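Ubiquitin-conjugating enzyme E2, putative (Plasmodium falciparum, PDB 2Q0V) probably takes part in ubiquitin conjugation as an E2-family protein, perhaps of the UEV (E2 variant) type. Local coordinates at residues Leu27-Arg32 against Asn122-Thr127; Gly45-Asp50 against Asn56-Ile61. One frame throughout, in Å; residues are numbered along the deposited sequence.

Interaction 1: residues Leu27-Arg32 against Asn122-Thr127; sequences LDELER and NYTIET
R32 and E126 form the charged link between the helix 22-34 and the start of the helix 125-135. The guanidinium meets the carboxylate side-on: NE of R32 donates to OE1 of E126 at 3.0 Å and NH1 of R32 to OE2 of E126 at 2.9 Å, each oxygen using its syn lone pair. The two planes are only 12° apart, so the pair is held flat by two bonds, with a third, weak one from NH1 to OE1. A bend in the arginine chain (chi2 80°) brings NE and NH1 up to the extended E126 chain, which it meets nearly at right angles. S39 adds a weak bond to OE2 of E126.

The buried E29 accepts at the N-terminal end of helix 125-135, once directly and once through a water. Its OE1 accepts the backbone N-H of I125 at 3.1 Å, from the syn side but 21° out of the carboxylate plane. A water 2.8 Å from OE1 of E29 donates to that oxygen and accepts from N of E126. OE2 of E29 is paired with R25 and bonded by Y84 OH, which should help keep the carboxylate ionised.

Carbon atoms close round the same OE1 of E29: CB of T124 is 3.5 Å and CD1 of I125 3.3 Å from it. T124 occupies the N-cap position, and its own N donates to OG1 of T127 at 2.8 Å. A carboxylate from one helix thus receives a first-turn N-H of another, joining the N-terminal helix to the helix 125-135, which follows the short helix 114-117 in the ubiquitin-conjugating fold.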
ATOM      1  N   LEU A  27      10.619  11.432   2.854  1.00 41.47           N
ATOM      2  CA  LEU A  27      11.765  11.498   1.949  1.00 41.67           C
ATOM      3  C   LEU A  27      12.565  10.184   1.869  1.00 41.20           C
ATOM      4  O   LEU A  27      12.999   9.811   0.791  1.00 41.63           O
ATOM      5  CB  LEU A  27      12.669  12.682   2.285  1.00 42.15           C
ATOM      6  CG  LEU A  27      12.065  14.077   1.988  1.00 43.73           C
ATOM      7  CD1 LEU A  27      12.875  15.186   2.713  1.00 43.29           C
ATOM      8  CD2 LEU A  27      11.929  14.369   0.476  1.00 41.83           C
ATOM      9  N   ASP A  28      12.735   9.480   2.991  1.00 40.97           N
ATOM     10  CA  ASP A  28      13.382   8.153   3.008  1.00 40.65           C
ATOM     11  C   ASP A  28      12.625   7.099   2.162  1.00 39.81           C
ATOM     12  O   ASP A  28      13.216   6.428   1.323  1.00 38.71           O
ATOM     13  CB  ASP A  28      13.524   7.650   4.440  1.00 41.09           C
ATOM     14  CG  ASP A  28      14.569   8.423   5.243  1.00 44.12           C
ATOM     15  OD1 ASP A  28      15.506   9.014   4.627  1.00 43.16           O
ATOM     16  OD2 ASP A  28      14.441   8.418   6.503  1.00 47.00           O
ATOM     17  N   GLU A  29      11.313   7.002   2.395  1.00 38.86           N
ATOM     18  CA  GLU A  29      10.426   6.124   1.654  1.00 38.62           C
ATOM     19  C   GLU A  29      10.333   6.481   0.171  1.00 38.97           C
ATOM     20  O   GLU A  29      10.196   5.593  -0.670  1.00 38.17           O
ATOM     21  CB  GLU A  29       9.035   6.080   2.292  1.00 38.53           C
ATOM     22  CG  GLU A  29       9.031   5.609   3.752  1.00 37.80           C
ATOM     23  CD  GLU A  29       7.643   5.253   4.260  1.00 38.17           C
ATOM     24  OE1 GLU A  29       6.896   4.566   3.562  1.00 38.67           O
ATOM     25  OE2 GLU A  29       7.286   5.643   5.375  1.00 39.08           O
ATOM     26  N   LEU A  30      10.432   7.770  -0.153  1.00 39.58           N
ATOM     27  CA  LEU A  30      10.403   8.197  -1.545  1.00 40.06           C
ATOM     28  C   LEU A  30      11.644   7.744  -2.316  1.00 40.09           C
ATOM     29  O   LEU A  30      11.553   7.275  -3.452  1.00 39.81           O
ATOM     30  CB  LEU A  30      10.252   9.723  -1.634  1.00 41.25           C
ATOM     31  CG  LEU A  30      10.317  10.268  -3.070  1.00 40.83           C
ATOM     32  CD1 LEU A  30       8.993   9.942  -3.778  1.00 40.10           C
ATOM     33  CD2 LEU A  30      10.662  11.747  -3.117  1.00 41.50           C
ATOM     34  N   GLU A  31      12.799   7.894  -1.680  1.00 40.88           N
ATOM     35  CA  GLU A  31      14.090   7.486  -2.232  1.00 42.17           C
ATOM     36  C   GLU A  31      14.145   5.974  -2.428  1.00 40.68           C
ATOM     37  O   GLU A  31      14.688   5.480  -3.417  1.00 40.41           O
ATOM     38  CB  GLU A  31      15.200   7.934  -1.292  1.00 41.43           C
ATOM     39  CG  GLU A  31      16.613   7.798  -1.838  1.00 45.53           C
ATOM     40  CD  GLU A  31      17.685   8.036  -0.755  1.00 47.34           C
ATOM     41  OE1 GLU A  31      17.422   8.848   0.195  1.00 53.45           O
ATOM     42  OE2 GLU A  31      18.778   7.399  -0.850  1.00 51.35           O
ATOM     43  N   ARG A  32      13.573   5.264  -1.465  1.00 40.12           N
ATOM     44  CA  ARG A  32      13.372   3.828  -1.520  1.00 39.99           C
ATOM     45  C   ARG A  32      12.491   3.398  -2.702  1.00 40.21           C
ATOM     46  O   ARG A  32      12.874   2.522  -3.458  1.00 39.60           O
ATOM     47  CB  ARG A  32      12.756   3.371  -0.195  1.00 39.64           C
ATOM     48  CG  ARG A  32      12.374   1.926  -0.140  1.00 38.55           C
ATOM     49  CD  ARG A  32      13.545   1.004   0.121  1.00 35.50           C
ATOM     50  NE  ARG A  32      13.010  -0.318   0.404  1.00 33.10           N
ATOM     51  CZ  ARG A  32      13.706  -1.443   0.434  1.00 29.35           C
ATOM     52  NH1 ARG A  32      13.076  -2.583   0.690  1.00 25.98           N
ATOM     53  NH2 ARG A  32      15.006  -1.437   0.194  1.00 25.76           N
ATOM     54  N   ASN A 122       6.592   1.895  12.895  1.00 37.11           N
ATOM     55  CA  ASN A 122       7.688   1.219  12.219  1.00 35.72           C
ATOM     56  C   ASN A 122       7.286   0.456  10.937  1.00 35.01           C
ATOM     57  O   ASN A 122       8.155  -0.081  10.249  1.00 34.93           O
ATOM     58  CB  ASN A 122       8.388   0.252  13.171  1.00 35.24           C
ATOM     59  CG  ASN A 122       8.950   0.934  14.398  1.00 35.13           C
ATOM     60  OD1 ASN A 122       9.822   1.817  14.309  1.00 36.35           O
ATOM     61  ND2 ASN A 122       8.453   0.532  15.555  1.00 31.09           N
ATOM     62  N   TYR A 123       5.984   0.394  10.646  1.00 33.77           N
ATOM     63  CA  TYR A 123       5.483  -0.050   9.348  1.00 32.99           C
ATOM     64  C   TYR A 123       5.588   1.102   8.340  1.00 32.94           C
ATOM     65  O   TYR A 123       5.680   2.284   8.722  1.00 32.15           O
ATOM     66  CB  TYR A 123       4.030  -0.545   9.454  1.00 33.25           C
ATOM     67  CG  TYR A 123       3.791  -1.678  10.458  1.00 32.46           C
ATOM     68  CD1 TYR A 123       4.774  -2.633  10.731  1.00 30.69           C
ATOM     69  CD2 TYR A 123       2.579  -1.796  11.115  1.00 32.17           C
ATOM     70  CE1 TYR A 123       4.550  -3.654  11.636  1.00 29.02           C
ATOM     71  CE2 TYR A 123       2.344  -2.834  12.017  1.00 31.46           C
ATOM     72  CZ  TYR A 123       3.326  -3.747  12.265  1.00 31.73           C
ATOM     73  OH  TYR A 123       3.076  -4.771  13.159  1.00 35.16           O
ATOM     74  N   THR A 124       5.604   0.746   7.050  1.00 32.66           N
ATOM     75  CA  THR A 124       5.805   1.697   5.952  1.00 31.71           C
ATOM     76  C   THR A 124       4.735   1.500   4.897  1.00 31.56           C
ATOM     77  O   THR A 124       3.952   0.566   4.964  1.00 31.49           O
ATOM     78  CB  THR A 124       7.213   1.530   5.277  1.00 31.53           C
ATOM     79  OG1 THR A 124       7.392   0.181   4.838  1.00 31.82           O
ATOM     80  CG2 THR A 124       8.350   1.861   6.255  1.00 31.08           C
ATOM     81  N   ILE A 125       4.702   2.401   3.929  1.00 31.80           N
ATOM     82  CA  ILE A 125       3.974   2.183   2.690  1.00 32.08           C
ATOM     83  C   ILE A 125       4.295   0.784   2.124  1.00 32.28           C
ATOM     84  O   ILE A 125       3.382   0.033   1.769  1.00 33.34           O
ATOM     85  CB  ILE A 125       4.277   3.322   1.683  1.00 32.15           C
ATOM     86  CG1 ILE A 125       3.627   4.627   2.183  1.00 33.89           C
ATOM     87  CG2 ILE A 125       3.743   2.970   0.291  1.00 29.90           C
ATOM     88  CD1 ILE A 125       4.405   5.863   1.897  1.00 34.87           C
ATOM     89  N   GLU A 126       5.575   0.424   2.088  1.00 32.27           N
ATOM     90  CA  GLU A 126       5.998  -0.890   1.634  1.00 33.62           C
ATOM     91  C   GLU A 126       5.385  -2.052   2.442  1.00 31.77           C
ATOM     92  O   GLU A 126       4.845  -2.992   1.842  1.00 31.45           O
ATOM     93  CB  GLU A 126       7.516  -0.960   1.563  1.00 33.29           C
ATOM     94  CG  GLU A 126       8.108  -2.320   1.267  1.00 36.36           C
ATOM     95  CD  GLU A 126       9.647  -2.278   1.102  1.00 38.95           C
ATOM     96  OE1 GLU A 126      10.245  -1.153   1.113  1.00 45.17           O
ATOM     97  OE2 GLU A 126      10.256  -3.377   0.961  1.00 44.35           O
ATOM     98  N   THR A 127       5.415  -1.963   3.772  1.00 30.44           N
ATOM     99  CA  THR A 127       4.741  -2.964   4.643  1.00 30.12           C
ATOM    100  C   THR A 127       3.291  -3.235   4.241  1.00 29.84           C
ATOM    101  O   THR A 127       2.824  -4.380   4.290  1.00 29.95           O
ATOM    102  CB  THR A 127       4.730  -2.545   6.153  1.00 29.63           C
ATOM    103  OG1 THR A 127       6.003  -2.010   6.511  1.00 28.86           O
ATOM    104  CG2 THR A 127       4.469  -3.726   7.041  1.00 28.04           C
TER
HETATM  105  O   HOH W   1       7.908   2.590   1.880  1.00 34.81           O

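Interaction 2: residues Gly45-Asp50 against Asn56-Ile61; sequences GLESAD and NWSCTI
L46 lays its CD2 methyl over the six-membered ring of W57, 4.2 Å from the centroid and 15° off the ring normal, a CH-pi contact that marks the tight side of this hairpin. The CB of L46 starts away from the partner strand, but with CG beside the backbone N (chi1 -74°) the far end of the chain swings back over the indole. G45 and S58 are an antiparallel hydrogen-bonded pair: N of G45 donates to O of S58 at 2.9 Å, while the return bond from S58 N to G45 O is weak. G45 O also lies 3.0 Å from CA of W57, a CA-H...O contact. L54 O accepts the indole N-H.

Past L46 the chain leaves the strand and the contact becomes looser and more polar. E47 N still donates almost straight to N56 O (3.0 Å, 174°), and a water carries that carbonyl on to S48 N. The E47 and N56 side chains run side by side, with E47 on the solvent side. The chemistry thus changes from a strand pair covered by a leucine-tryptophan contact to a hydrated edge, where N56 O, gripped by two donors, ties the departing loop to the strand.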
ATOM      1  N   GLY A  45       5.277   5.353  -5.323  1.00 39.09           N
ATOM      2  CA  GLY A  45       5.838   6.681  -5.539  1.00 41.02           C
ATOM      3  C   GLY A  45       4.791   7.759  -5.378  1.00 42.27           C
ATOM      4  O   GLY A  45       3.647   7.495  -5.026  1.00 42.65           O
ATOM      5  N   LEU A  46       5.192   8.992  -5.629  1.00 44.12           N
ATOM      6  CA  LEU A  46       4.301  10.122  -5.502  1.00 45.56           C
ATOM      7  C   LEU A  46       3.310  10.139  -6.650  1.00 46.78           C
ATOM      8  O   LEU A  46       3.651   9.826  -7.777  1.00 45.95           O
ATOM      9  CB  LEU A  46       5.111  11.416  -5.464  1.00 45.35           C
ATOM     10  CG  LEU A  46       5.853  11.696  -4.160  1.00 44.33           C
ATOM     11  CD1 LEU A  46       6.599  12.996  -4.303  1.00 46.21           C
ATOM     12  CD2 LEU A  46       4.913  11.778  -2.991  1.00 43.49           C
ATOM     13  N   GLU A  47       2.068  10.464  -6.332  1.00 49.54           N
ATOM     14  CA  GLU A  47       1.027  10.648  -7.339  1.00 52.78           C
ATOM     15  C   GLU A  47       1.447  11.766  -8.303  1.00 53.63           C
ATOM     16  O   GLU A  47       1.327  11.626  -9.524  1.00 53.77           O
ATOM     17  CB  GLU A  47      -0.277  10.986  -6.638  1.00 52.25           C
ATOM     18  CG  GLU A  47      -1.532  10.915  -7.484  1.00 55.11           C
ATOM     19  CD  GLU A  47      -2.794  11.033  -6.621  1.00 56.02           C
ATOM     20  OE1 GLU A  47      -2.676  11.392  -5.415  1.00 60.59           O
ATOM     21  OE2 GLU A  47      -3.904  10.758  -7.134  1.00 60.01           O
ATOM     22  N   SER A  48       1.973  12.859  -7.751  1.00 55.35           N
ATOM     23  CA  SER A  48       2.566  13.914  -8.578  1.00 57.05           C
ATOM     24  C   SER A  48       3.839  14.499  -7.962  1.00 57.86           C
ATOM     25  O   SER A  48       3.891  14.818  -6.768  1.00 57.76           O
ATOM     26  CB  SER A  48       1.540  15.009  -8.926  1.00 57.00           C
ATOM     27  OG  SER A  48       1.074  15.653  -7.761  1.00 57.80           O
ATOM     28  N   ALA A  49       4.855  14.644  -8.806  1.00 59.22           N
ATOM     29  CA  ALA A  49       6.196  15.029  -8.373  1.00 60.64           C
ATOM     30  C   ALA A  49       6.276  16.380  -7.652  1.00 61.70           C
ATOM     31  O   ALA A  49       7.245  16.629  -6.922  1.00 62.60           O
ATOM     32  CB  ALA A  49       7.169  14.987  -9.559  1.00 60.62           C
ATOM     33  N   ASP A  50       5.262  17.231  -7.833  1.00 62.17           N
ATOM     34  CA  ASP A  50       5.253  18.565  -7.222  1.00 62.75           C
ATOM     35  C   ASP A  50       4.595  18.671  -5.822  1.00 62.24           C
ATOM     36  O   ASP A  50       4.594  19.754  -5.228  1.00 62.37           O
ATOM     37  CB  ASP A  50       4.657  19.608  -8.200  1.00 63.55           C
ATOM     38  CG  ASP A  50       3.126  19.563  -8.268  1.00 65.56           C
ATOM     39  OD1 ASP A  50       2.466  19.372  -7.221  1.00 68.38           O
ATOM     40  OD2 ASP A  50       2.572  19.737  -9.378  1.00 68.05           O
ATOM     41  N   ASN A  56       0.295  11.862  -0.914  1.00 41.50           N
ATOM     42  CA  ASN A  56      -0.444  10.980  -1.826  1.00 41.63           C
ATOM     43  C   ASN A  56       0.472  10.109  -2.696  1.00 39.95           C
ATOM     44  O   ASN A  56       1.325  10.623  -3.436  1.00 39.36           O
ATOM     45  CB  ASN A  56      -1.371  11.801  -2.730  1.00 42.19           C
ATOM     46  CG  ASN A  56      -2.833  11.769  -2.259  1.00 47.67           C
ATOM     47  OD1 ASN A  56      -3.273  12.610  -1.435  1.00 50.96           O
ATOM     48  ND2 ASN A  56      -3.603  10.789  -2.782  1.00 49.73           N
ATOM     49  N   TRP A  57       0.278   8.799  -2.623  1.00 38.24           N
ATOM     50  CA  TRP A  57       1.186   7.874  -3.301  1.00 37.55           C
ATOM     51  C   TRP A  57       0.463   6.997  -4.272  1.00 37.18           C
ATOM     52  O   TRP A  57      -0.544   6.385  -3.920  1.00 37.29           O
ATOM     53  CB  TRP A  57       1.968   7.010  -2.293  1.00 37.12           C
ATOM     54  CG  TRP A  57       2.834   7.834  -1.353  1.00 37.18           C
ATOM     55  CD1 TRP A  57       2.400   8.680  -0.365  1.00 35.37           C
ATOM     56  CD2 TRP A  57       4.262   7.883  -1.316  1.00 35.65           C
ATOM     57  NE1 TRP A  57       3.468   9.252   0.277  1.00 32.31           N
ATOM     58  CE2 TRP A  57       4.623   8.781  -0.279  1.00 35.71           C
ATOM     59  CE3 TRP A  57       5.272   7.251  -2.044  1.00 35.70           C
ATOM     60  CZ2 TRP A  57       5.961   9.082   0.026  1.00 35.89           C
ATOM     61  CZ3 TRP A  57       6.591   7.540  -1.739  1.00 35.52           C
ATOM     62  CH2 TRP A  57       6.925   8.445  -0.702  1.00 36.33           C
ATOM     63  N   SER A  58       0.998   6.941  -5.488  1.00 37.23           N
ATOM     64  CA  SER A  58       0.607   5.956  -6.484  1.00 38.14           C
ATOM     65  C   SER A  58       1.420   4.661  -6.338  1.00 37.59           C
ATOM     66  O   SER A  58       2.649   4.686  -6.380  1.00 37.63           O
ATOM     67  CB  SER A  58       0.791   6.517  -7.887  1.00 37.90           C
ATOM     68  OG  SER A  58      -0.225   7.456  -8.144  1.00 41.77           O
ATOM     69  N   CYS A  59       0.702   3.547  -6.198  1.00 37.32           N
ATOM     70  CA  CYS A  59       1.270   2.235  -5.896  1.00 37.18           C
ATOM     71  C   CYS A  59       0.794   1.135  -6.846  1.00 37.20           C
ATOM     72  O   CYS A  59      -0.305   1.201  -7.395  1.00 37.54           O
ATOM     73  CB  CYS A  59       0.937   1.852  -4.460  1.00 36.41           C
ATOM     74  SG  CYS A  59       1.397   3.114  -3.245  1.00 37.83           S
ATOM     75  N   THR A  60       1.632   0.124  -7.024  1.00 37.50           N
ATOM     76  CA  THR A  60       1.302  -1.054  -7.815  1.00 38.11           C
ATOM     77  C   THR A  60       1.607  -2.337  -7.029  1.00 38.48           C
ATOM     78  O   THR A  60       2.682  -2.460  -6.403  1.00 38.30           O
ATOM     79  CB  THR A  60       2.089  -1.066  -9.135  1.00 38.32           C
ATOM     80  OG1 THR A  60       1.796   0.122  -9.880  1.00 39.93           O
ATOM     81  CG2 THR A  60       1.707  -2.239  -9.980  1.00 38.25           C
ATOM     82  N   ILE A  61       0.652  -3.268  -7.076  1.00 38.17           N
ATOM     83  CA  ILE A  61       0.797  -4.628  -6.580  1.00 38.89           C
ATOM     84  C   ILE A  61       0.648  -5.624  -7.764  1.00 38.30           C
ATOM     85  O   ILE A  61      -0.387  -5.647  -8.450  1.00 37.29           O
ATOM     86  CB  ILE A  61      -0.296  -4.955  -5.518  1.00 38.98           C
ATOM     87  CG1 ILE A  61      -0.019  -4.244  -4.197  1.00 41.44           C
ATOM     88  CG2 ILE A  61      -0.378  -6.443  -5.230  1.00 40.47           C
ATOM     89  CD1 ILE A  61      -1.200  -4.380  -3.216  1.00 39.33           C
TER
HETATM   90  O   HOH W   2       1.499  13.243  -4.576  1.00 45.31           O

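In the fold
Interaction 1 and interaction 2 have centres 12 Å apart and meet through packing of L30 and I125 against W57 and L46. W57 of interaction 2 is where they meet most fully: its CH2 lies 3.6 Å from CA of L30, and its CE2 is 3.6 Å from CD1 of I125, so the indole is packed against both helices of interaction 1. L30 CD1 also reaches L46 CG at 3.6 Å, which sets the helix 22-34 against the hairpin. F44, on the strand 42-46, touches R32, I125 and E126 of interaction 1 and also W57. Together the contacts join the two helices to the hairpin of the edge strand 42-46 and its neighbour 56-62 in the ubiquitin-conjugating fold.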